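Long-range contacts in mandelate racemase/muconate lactonizing enzyme (PDB 2QDD), which probably catalyses a magnesium-dependent reaction of the enolase superfamily, though its substrate and exact chemistry are not established: residues Ser101-Trp112 against Pro268-Arg278; His12-Pro20 against Ala326-Pro334. One frame throughout, in Å; residues are numbered along the deposited sequence.

Contact 1 of 2, residues Ser101-Trp112 against Pro268-Arg278; sequences SYVKSPIDMACW and PNRVGGLTRAR
D108 OD2 is gripped by two backbone N-H groups at the start of helix 274-287, L274 N at 2.7 Å and T275 N at 3.1 Å, both reaching it from one face of the carboxylate. In this enolase-superfamily enzyme the contact joins helix 101-119 of the capping domain to the barrel domain, where the chain leaves strand 263-266 through the short helix 268-271; the axes of 101-112 and 274-278 cross at -94°. With CG anti to the backbone N (chi1 -177°), the carboxylate of D108 extends to the helix start. Its OD1 accepts T275 OG1 on the syn lone pair; the side-chain amide of N90, on helix 86-96, also donates to OD1. An asparagine here would probably set an NH2 group against donors that one oxygen now serves, and is likely to lose the negative charge facing the start of helix 274-287. L274 CB sits over the five-membered ring of W112 in a CH-pi contact, 3.8 Å from its centroid. The guanidinium of R278 stands steeply to the indole, W112 CH2 lying over its face. G272 and G273 both have positive phi; a side chain on G273 would run into D108 CB, and the bare G272 CA can approach S101 O to 3.3 Å. In the conformer described, S101 OG donates to R270 O from well above the carbonyl plane. T275 OG1, a hydroxyl able to give and to take, relays between carboxylate and indole, accepting W112 NE1 at 2.9 Å.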
loop_
_atom_site.group_PDB
_atom_site.type_symbol
_atom_site.label_atom_id
_atom_site.label_comp_id
_atom_site.label_asym_id
_atom_site.label_seq_id
_atom_site.Cartn_x
_atom_site.Cartn_y
_atom_site.Cartn_z
ATOM N N SER A 101 -2.031 -14.600 -29.893
ATOM C CA SER A 101 -2.072 -15.881 -29.193
ATOM C C SER A 101 -2.985 -16.886 -29.897
ATOM O O SER A 101 -2.751 -18.087 -29.838
ATOM C CB SER A 101 -2.503 -15.678 -27.743
ATOM O OG SER A 101 -3.725 -14.972 -27.666
ATOM N N TYR A 102 -4.007 -16.374 -30.577
ATOM C CA TYR A 102 -4.921 -17.173 -31.388
ATOM C C TYR A 102 -4.289 -17.837 -32.610
ATOM O O TYR A 102 -4.740 -18.899 -33.034
ATOM C CB TYR A 102 -6.131 -16.342 -31.805
ATOM C CG TYR A 102 -5.885 -15.224 -32.812
ATOM C CD1 TYR A 102 -6.328 -15.339 -34.133
ATOM C CD2 TYR A 102 -5.258 -14.036 -32.435
ATOM C CE1 TYR A 102 -6.130 -14.309 -35.059
ATOM C CE2 TYR A 102 -5.056 -13.003 -33.351
ATOM C CZ TYR A 102 -5.495 -13.146 -34.659
ATOM O OH TYR A 102 -5.304 -12.117 -35.561
ATOM N N VAL A 103 -3.258 -17.201 -33.160
ATOM C CA VAL A 103 -2.442 -17.777 -34.229
ATOM C C VAL A 103 -1.571 -18.903 -33.679
ATOM O O VAL A 103 -1.389 -19.941 -34.324
ATOM C CB VAL A 103 -1.555 -16.692 -34.904
ATOM C CG1 VAL A 103 -0.575 -17.314 -35.894
ATOM C CG2 VAL A 103 -2.428 -15.654 -35.599
ATOM N N LYS A 104 -1.060 -18.691 -32.469
ATOM C CA LYS A 104 -0.014 -19.526 -31.899
ATOM C C LYS A 104 -0.521 -20.854 -31.357
ATOM O O LYS A 104 0.229 -21.832 -31.323
ATOM C CB LYS A 104 0.723 -18.763 -30.805
ATOM C CG LYS A 104 1.818 -17.889 -31.352
ATOM C CD LYS A 104 2.013 -16.680 -30.499
ATOM C CE LYS A 104 3.078 -15.802 -31.094
ATOM N NZ LYS A 104 3.333 -14.637 -30.194
ATOM N N SER A 105 -1.789 -20.872 -30.944
ATOM C CA SER A 105 -2.392 -22.026 -30.270
ATOM C C SER A 105 -2.491 -23.305 -31.123
ATOM O O SER A 105 -2.131 -24.375 -30.647
ATOM C CB SER A 105 -3.740 -21.651 -29.627
ATOM O OG SER A 105 -4.373 -22.767 -29.017
ATOM N N PRO A 106 -2.989 -23.206 -32.391
ATOM C CA PRO A 106 -2.915 -24.463 -33.164
ATOM C C PRO A 106 -1.514 -24.960 -33.542
ATOM O O PRO A 106 -1.331 -26.168 -33.685
ATOM C CB PRO A 106 -3.721 -24.148 -34.430
ATOM C CG PRO A 106 -3.653 -22.687 -34.576
ATOM C CD PRO A 106 -3.651 -22.146 -33.182
ATOM N N ILE A 107 -0.547 -24.050 -33.705
ATOM C CA ILE A 107 0.845 -24.434 -33.958
ATOM C C ILE A 107 1.453 -25.195 -32.782
ATOM O O ILE A 107 2.091 -26.236 -32.965
ATOM C CB ILE A 107 1.740 -23.226 -34.316
ATOM C CG1 ILE A 107 1.176 -22.480 -35.529
ATOM C CG2 ILE A 107 3.182 -23.683 -34.592
ATOM C CD1 ILE A 107 1.658 -21.057 -35.678
ATOM N N ASP A 108 1.237 -24.670 -31.579
ATOM C CA ASP A 108 1.690 -25.313 -30.348
ATOM C C ASP A 108 1.018 -26.673 -30.104
ATOM O O ASP A 108 1.680 -27.633 -29.707
ATOM C CB ASP A 108 1.462 -24.379 -29.160
ATOM C CG ASP A 108 1.973 -24.959 -27.869
ATOM O OD1 ASP A 108 3.202 -24.930 -27.642
ATOM O OD2 ASP A 108 1.141 -25.455 -27.087
ATOM N N MET A 109 -0.290 -26.726 -30.356
ATOM C CA MET A 109 -1.128 -27.921 -30.190
ATOM C C MET A 109 -0.640 -29.081 -31.067
ATOM O O MET A 109 -0.598 -30.232 -30.623
ATOM C CB MET A 109 -2.576 -27.557 -30.558
ATOM C CG MET A 109 -3.641 -28.589 -30.247
ATOM S SD MET A 109 -5.276 -27.937 -30.652
ATOM C CE MET A 109 -6.025 -29.404 -31.277
ATOM N N ALA A 110 -0.262 -28.755 -32.301
ATOM C CA ALA A 110 0.228 -29.733 -33.266
ATOM C C ALA A 110 1.633 -30.232 -32.951
ATOM O O ALA A 110 1.964 -31.382 -33.248
ATOM C CB ALA A 110 0.167 -29.162 -34.662
ATOM N N CYS A 111 2.455 -29.373 -32.349
ATOM C CA CYS A 111 3.774 -29.779 -31.860
ATOM C C CYS A 111 3.710 -30.690 -30.635
ATOM O O CYS A 111 4.550 -31.583 -30.485
ATOM C CB CYS A 111 4.630 -28.558 -31.554
ATOM S SG CYS A 111 5.187 -27.638 -33.001
ATOM N N TRP A 112 2.729 -30.449 -29.759
ATOM C CA TRP A 112 2.446 -31.330 -28.619
ATOM C C TRP A 112 2.018 -32.723 -29.090
ATOM O O TRP A 112 2.492 -33.730 -28.557
ATOM C CB TRP A 112 1.367 -30.726 -27.699
ATOM C CG TRP A 112 1.915 -29.830 -26.606
ATOM C CD1 TRP A 112 2.042 -28.475 -26.651
ATOM C CD2 TRP A 112 2.403 -30.232 -25.315
ATOM N NE1 TRP A 112 2.585 -28.004 -25.483
ATOM C CE2 TRP A 112 2.811 -29.058 -24.639
ATOM C CE3 TRP A 112 2.539 -31.469 -24.666
ATOM C CZ2 TRP A 112 3.354 -29.080 -23.347
ATOM C CZ3 TRP A 112 3.076 -31.493 -23.373
ATOM C CH2 TRP A 112 3.477 -30.304 -22.730
ATOM N N PRO A 268 -6.783 -22.229 -24.274
ATOM C CA PRO A 268 -5.572 -22.228 -25.105
ATOM C C PRO A 268 -5.558 -21.183 -26.231
ATOM O O PRO A 268 -4.526 -20.552 -26.456
ATOM C CB PRO A 268 -5.546 -23.644 -25.689
ATOM C CG PRO A 268 -6.262 -24.468 -24.696
ATOM C CD PRO A 268 -7.344 -23.588 -24.142
ATOM N N ASN A 269 -6.692 -20.992 -26.908
ATOM C CA ASN A 269 -6.796 -19.977 -27.958
ATOM C C ASN A 269 -6.725 -18.527 -27.467
ATOM O O ASN A 269 -6.363 -17.636 -28.227
ATOM C CB ASN A 269 -8.029 -20.202 -28.843
ATOM C CG ASN A 269 -7.849 -19.635 -30.261
ATOM O OD1 ASN A 269 -8.371 -18.571 -30.587
ATOM N ND2 ASN A 269 -7.099 -20.345 -31.096
ATOM N N ARG A 270 -7.061 -18.295 -26.200
ATOM C CA ARG A 270 -6.818 -16.999 -25.563
ATOM C C ARG A 270 -5.358 -16.804 -25.121
ATOM O O ARG A 270 -4.796 -15.718 -25.290
ATOM C CB ARG A 270 -7.789 -16.768 -24.400
ATOM C CG ARG A 270 -7.604 -15.439 -23.670
ATOM C CD ARG A 270 -8.741 -15.094 -22.695
ATOM N NE ARG A 270 -9.331 -16.240 -21.991
ATOM C CZ ARG A 270 -8.789 -16.883 -20.955
ATOM N NH1 ARG A 270 -7.607 -16.530 -20.472
ATOM N NH2 ARG A 270 -9.441 -17.894 -20.397
ATOM N N VAL A 271 -4.744 -17.851 -24.571
ATOM C CA VAL A 271 -3.423 -17.717 -23.941
ATOM C C VAL A 271 -2.239 -18.125 -24.816
ATOM O O VAL A 271 -1.087 -17.844 -24.470
ATOM C CB VAL A 271 -3.350 -18.411 -22.548
ATOM C CG1 VAL A 271 -4.462 -17.899 -21.637
ATOM C CG2 VAL A 271 -3.416 -19.935 -22.680
ATOM N N GLY A 272 -2.514 -18.790 -25.938
ATOM C CA GLY A 272 -1.480 -19.072 -26.932
ATOM C C GLY A 272 -0.964 -20.490 -26.965
ATOM O O GLY A 272 0.172 -20.734 -27.378
ATOM N N GLY A 273 -1.800 -21.434 -26.550
ATOM C CA GLY A 273 -1.468 -22.845 -26.691
ATOM C C GLY A 273 -1.408 -23.593 -25.380
ATOM O O GLY A 273 -1.798 -23.073 -24.338
ATOM N N LEU A 274 -0.909 -24.821 -25.453
ATOM C CA LEU A 274 -0.908 -25.749 -24.340
ATOM C C LEU A 274 0.283 -25.485 -23.426
ATOM O O LEU A 274 0.183 -25.657 -22.210
ATOM C CB LEU A 274 -0.830 -27.176 -24.883
ATOM C CG LEU A 274 -1.881 -28.244 -24.586
ATOM C CD1 LEU A 274 -3.249 -27.678 -24.193
ATOM C CD2 LEU A 274 -2.002 -29.153 -25.806
ATOM N N THR A 275 1.409 -25.095 -24.024
ATOM C CA THR A 275 2.622 -24.721 -23.287
ATOM C C THR A 275 2.366 -23.531 -22.354
ATOM O O THR A 275 2.726 -23.576 -21.175
ATOM C CB THR A 275 3.782 -24.397 -24.264
ATOM O OG1 THR A 275 4.066 -25.551 -25.067
ATOM C CG2 THR A 275 5.047 -23.977 -23.513
ATOM N N ARG A 276 1.730 -22.485 -22.887
ATOM C CA ARG A 276 1.367 -21.312 -22.098
ATOM C C ARG A 276 0.260 -21.630 -21.088
ATOM O O ARG A 276 0.312 -21.173 -19.949
ATOM C CB ARG A 276 0.967 -20.145 -23.009
ATOM C CG ARG A 276 2.094 -19.615 -23.923
ATOM C CD ARG A 276 3.059 -18.690 -23.196
ATOM N NE ARG A 276 4.188 -18.290 -24.038
ATOM C CZ ARG A 276 5.374 -18.900 -24.066
ATOM N NH1 ARG A 276 6.331 -18.449 -24.866
ATOM N NH2 ARG A 276 5.612 -19.958 -23.303
ATOM N N ALA A 277 -0.717 -22.434 -21.503
ATOM C CA ALA A 277 -1.842 -22.825 -20.636
ATOM C C ALA A 277 -1.435 -23.686 -19.441
ATOM O O ALA A 277 -1.979 -23.517 -18.353
ATOM C CB ALA A 277 -2.927 -23.505 -21.439
ATOM N N ARG A 278 -0.458 -24.571 -19.640
ATOM C CA ARG A 278 0.098 -25.408 -18.564
ATOM C C ARG A 278 0.812 -24.607 -17.467
ATOM O O ARG A 278 0.647 -24.899 -16.275
ATOM C CB ARG A 278 1.053 -26.462 -19.139
ATOM C CG ARG A 278 1.613 -27.449 -18.125
ATOM C CD ARG A 278 3.130 -27.462 -18.173
ATOM N NE ARG A 278 3.658 -28.802 -18.422
ATOM C CZ ARG A 278 4.696 -29.064 -19.213
ATOM N NH1 ARG A 278 5.104 -30.314 -19.378
ATOM N NH2 ARG A 278 5.329 -28.078 -19.842
HETATM O O HOH W 1 -6.755 -23.217 -30.126
#

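Contact 2 of 2, residues His12-Pro20 against Ala326-Pro334; sequences HLDLPLAKP and AHLADDPIP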
loop_
_atom_site.group_PDB
_atom_site.type_symbol
_atom_site.label_atom_id
_atom_site.label_comp_id
_atom_site.label_asym_id
_atom_site.label_seq_id
_atom_site.Cartn_x
_atom_site.Cartn_y
_atom_site.Cartn_z
ATOM N N HIS A 12 -9.500 -24.718 -43.955
ATOM C CA HIS A 12 -10.540 -23.838 -43.433
ATOM C C HIS A 12 -11.889 -24.559 -43.380
ATOM O O HIS A 12 -12.311 -25.191 -44.346
ATOM C CB HIS A 12 -10.614 -22.536 -44.249
ATOM C CG HIS A 12 -11.900 -21.786 -44.082
ATOM N ND1 HIS A 12 -12.781 -21.581 -45.121
ATOM C CD2 HIS A 12 -12.462 -21.208 -42.995
ATOM C CE1 HIS A 12 -13.827 -20.903 -44.683
ATOM N NE2 HIS A 12 -13.659 -20.665 -43.395
ATOM N N LEU A 13 -12.550 -24.459 -42.235
ATOM C CA LEU A 13 -13.765 -25.207 -41.968
ATOM C C LEU A 13 -14.883 -24.215 -41.679
ATOM O O LEU A 13 -14.726 -23.318 -40.851
ATOM C CB LEU A 13 -13.560 -26.148 -40.773
ATOM C CG LEU A 13 -12.807 -27.479 -40.951
ATOM C CD1 LEU A 13 -11.287 -27.313 -41.025
ATOM C CD2 LEU A 13 -13.160 -28.436 -39.831
ATOM N N ASP A 14 -15.999 -24.373 -42.382
ATOM C CA ASP A 14 -17.206 -23.598 -42.132
ATOM C C ASP A 14 -18.133 -24.429 -41.253
ATOM O O ASP A 14 -18.684 -25.438 -41.702
ATOM C CB ASP A 14 -17.893 -23.280 -43.465
ATOM C CG ASP A 14 -18.696 -21.995 -43.425
ATOM O OD1 ASP A 14 -19.656 -21.906 -42.628
ATOM O OD2 ASP A 14 -18.373 -21.076 -44.207
ATOM N N LEU A 15 -18.294 -24.020 -39.997
ATOM C CA LEU A 15 -19.005 -24.839 -39.018
ATOM C C LEU A 15 -20.285 -24.163 -38.550
ATOM O O LEU A 15 -20.230 -23.258 -37.716
ATOM C CB LEU A 15 -18.127 -25.138 -37.805
ATOM C CG LEU A 15 -16.747 -25.765 -37.958
ATOM C CD1 LEU A 15 -16.032 -25.586 -36.642
ATOM C CD2 LEU A 15 -16.859 -27.243 -38.314
ATOM N N PRO A 16 -21.442 -24.605 -39.074
ATOM C CA PRO A 16 -22.707 -24.011 -38.646
ATOM C C PRO A 16 -23.015 -24.350 -37.190
ATOM O O PRO A 16 -22.721 -25.457 -36.732
ATOM C CB PRO A 16 -23.736 -24.650 -39.584
ATOM C CG PRO A 16 -23.113 -25.930 -40.022
ATOM C CD PRO A 16 -21.636 -25.673 -40.073
ATOM N N LEU A 17 -23.574 -23.384 -36.472
ATOM C CA LEU A 17 -24.047 -23.608 -35.114
ATOM C C LEU A 17 -25.434 -24.238 -35.118
ATOM O O LEU A 17 -26.238 -23.985 -36.021
ATOM C CB LEU A 17 -24.065 -22.294 -34.325
ATOM C CG LEU A 17 -22.736 -21.546 -34.158
ATOM C CD1 LEU A 17 -23.001 -20.123 -33.711
ATOM C CD2 LEU A 17 -21.808 -22.250 -33.182
ATOM N N ALA A 18 -25.697 -25.059 -34.104
ATOM C CA ALA A 18 -27.027 -25.605 -33.840
ATOM C C ALA A 18 -28.042 -24.522 -33.454
ATOM O O ALA A 18 -29.191 -24.558 -33.899
ATOM C CB ALA A 18 -26.949 -26.677 -32.756
ATOM N N LYS A 19 -27.613 -23.569 -32.627
ATOM C CA LYS A 19 -28.437 -22.408 -32.273
ATOM C C LYS A 19 -27.789 -21.103 -32.753
ATOM O O LYS A 19 -26.922 -20.552 -32.068
ATOM C CB LYS A 19 -28.695 -22.348 -30.760
ATOM C CG LYS A 19 -29.256 -23.625 -30.138
ATOM C CD LYS A 19 -30.765 -23.745 -30.330
ATOM C CE LYS A 19 -31.309 -25.000 -29.659
ATOM N NZ LYS A 19 -30.889 -26.249 -30.356
ATOM N N PRO A 20 -28.196 -20.612 -33.941
ATOM C CA PRO A 20 -27.878 -19.239 -34.345
ATOM C C PRO A 20 -28.549 -18.203 -33.443
ATOM O O PRO A 20 -29.661 -18.430 -32.956
ATOM C CB PRO A 20 -28.443 -19.150 -35.772
ATOM C CG PRO A 20 -28.597 -20.565 -36.223
ATOM C CD PRO A 20 -28.954 -21.323 -34.986
ATOM N N ALA A 326 -20.405 -29.623 -28.986
ATOM C CA ALA A 326 -21.804 -29.783 -28.594
ATOM C C ALA A 326 -22.741 -28.719 -29.170
ATOM O O ALA A 326 -23.954 -28.934 -29.258
ATOM C CB ALA A 326 -21.922 -29.826 -27.076
ATOM N N HIS A 327 -22.179 -27.578 -29.562
ATOM C CA HIS A 327 -22.976 -26.462 -30.056
ATOM C C HIS A 327 -22.955 -26.349 -31.579
ATOM O O HIS A 327 -23.623 -25.487 -32.148
ATOM C CB HIS A 327 -22.541 -25.159 -29.379
ATOM C CG HIS A 327 -22.824 -25.135 -27.910
ATOM N ND1 HIS A 327 -23.934 -24.515 -27.376
ATOM C CD2 HIS A 327 -22.162 -25.686 -26.864
ATOM C CE1 HIS A 327 -23.935 -24.674 -26.064
ATOM N NE2 HIS A 327 -22.873 -25.385 -25.728
ATOM N N LEU A 328 -22.196 -27.234 -32.224
ATOM C CA LEU A 328 -22.126 -27.314 -33.683
ATOM C C LEU A 328 -23.170 -28.271 -34.260
ATOM O O LEU A 328 -23.517 -29.278 -33.634
ATOM C CB LEU A 328 -20.734 -27.773 -34.131
ATOM C CG LEU A 328 -19.487 -27.003 -33.695
ATOM C CD1 LEU A 328 -18.243 -27.761 -34.148
ATOM C CD2 LEU A 328 -19.488 -25.568 -34.225
ATOM N N ALA A 329 -23.649 -27.956 -35.463
ATOM C CA ALA A 329 -24.554 -28.833 -36.207
ATOM C C ALA A 329 -23.818 -29.825 -37.116
ATOM O O ALA A 329 -24.374 -30.859 -37.494
ATOM C CB ALA A 329 -25.548 -28.010 -37.007
ATOM N N ASP A 330 -22.570 -29.509 -37.460
ATOM C CA ASP A 330 -21.727 -30.399 -38.261
ATOM C C ASP A 330 -20.615 -31.055 -37.430
ATOM O O ASP A 330 -20.243 -30.549 -36.369
ATOM C CB ASP A 330 -21.123 -29.631 -39.442
ATOM C CG ASP A 330 -21.168 -30.419 -40.742
ATOM O OD1 ASP A 330 -20.885 -31.639 -40.724
ATOM O OD2 ASP A 330 -21.482 -29.810 -41.787
ATOM N N ASP A 331 -20.097 -32.180 -37.922
ATOM C CA ASP A 331 -18.940 -32.854 -37.326
ATOM C C ASP A 331 -17.999 -33.338 -38.435
ATOM O O ASP A 331 -18.359 -34.230 -39.210
ATOM C CB ASP A 331 -19.400 -34.033 -36.453
ATOM C CG ASP A 331 -18.300 -34.580 -35.535
ATOM O OD1 ASP A 331 -17.110 -34.213 -35.670
ATOM O OD2 ASP A 331 -18.639 -35.408 -34.665
ATOM N N PRO A 332 -16.797 -32.738 -38.521
ATOM C CA PRO A 332 -15.737 -33.144 -39.449
ATOM C C PRO A 332 -14.830 -34.282 -38.958
ATOM O O PRO A 332 -14.023 -34.803 -39.737
ATOM C CB PRO A 332 -14.922 -31.864 -39.603
ATOM C CG PRO A 332 -15.040 -31.213 -38.274
ATOM C CD PRO A 332 -16.401 -31.558 -37.729
ATOM N N ILE A 333 -14.947 -34.649 -37.683
ATOM C CA ILE A 333 -14.192 -35.774 -37.121
ATOM C C ILE A 333 -15.089 -36.731 -36.313
ATOM O O ILE A 333 -14.953 -36.824 -35.087
ATOM C CB ILE A 333 -12.974 -35.296 -36.277
ATOM C CG1 ILE A 333 -13.330 -34.057 -35.442
ATOM C CG2 ILE A 333 -11.778 -34.994 -37.177
ATOM C CD1 ILE A 333 -12.417 -33.836 -34.266
ATOM N N PRO A 334 -16.011 -37.450 -36.999
ATOM C CA PRO A 334 -17.050 -38.219 -36.301
ATOM C C PRO A 334 -16.464 -39.393 -35.523
ATOM O O PRO A 334 -15.528 -40.044 -36.001
ATOM C CB PRO A 334 -17.936 -38.738 -37.444
ATOM C CG PRO A 334 -17.575 -37.910 -38.633
ATOM C CD PRO A 334 -16.133 -37.604 -38.460
HETATM O O HOH W 2 -25.020 -23.372 -30.946
#
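L328 lays its CD2 against L15 CB, 3.9 Å away, while its CD1 meets L15 CD1; the two leucines pass at a slant. L328 CG stands anti to its carbonyl carbon (chi1 -56°), and this turns the branched end back toward the strand although the side chain sets out away from it. L17 CD2 approaches L328 CD2 from farther along the strand. On the other flank L13 CD2 meets P332 CG at 3.7 Å, at about a right angle, the compact proline ring suiting a leucine tip. Here the loop between helix 300-311 and strand 344-345 of the barrel domain runs roughly antiparallel to strand 5-22 of the capping domain's antiparallel sheet, and a single beta bridge, L17 with L328, ties them. A329 N donates to P16 O at 3.0 Å, nearly straight. A18 N donates to H327 O in the same manner, over 2.9 Å. P16 lacks an N-H but still offers its carbonyl, and its CD packs on D330 CB. At A18 and A329 the side chain is a single methyl, small enough to let the two backbones come close and both N-H groups donate. At the K19 end, a water donates to H327 O and accepts from K19 N, 3.1 Å away.

Both contacts fasten the N-terminal capping domain to the C-terminal barrel domain, but at separate places: their centres lie 22 Å apart and their nearest atoms about 8 Å, without touching. Contact 1 uses a helix of the capping domain and is largely buried; contact 2 uses a strand of its sheet and is partly exposed. Along the chain, both segments of contact 1 fall between those of contact 2. The magnesium ligands D196, E220, D243 and E244 lie on the barrel, though no metal is bound to this chain. The R270 side chain in contact 1 comes about 3 Å from that of D243, forming a salt bridge, and also donates to L246 O; the H327 side chain in contact 2 is about 10 Å from that of D196.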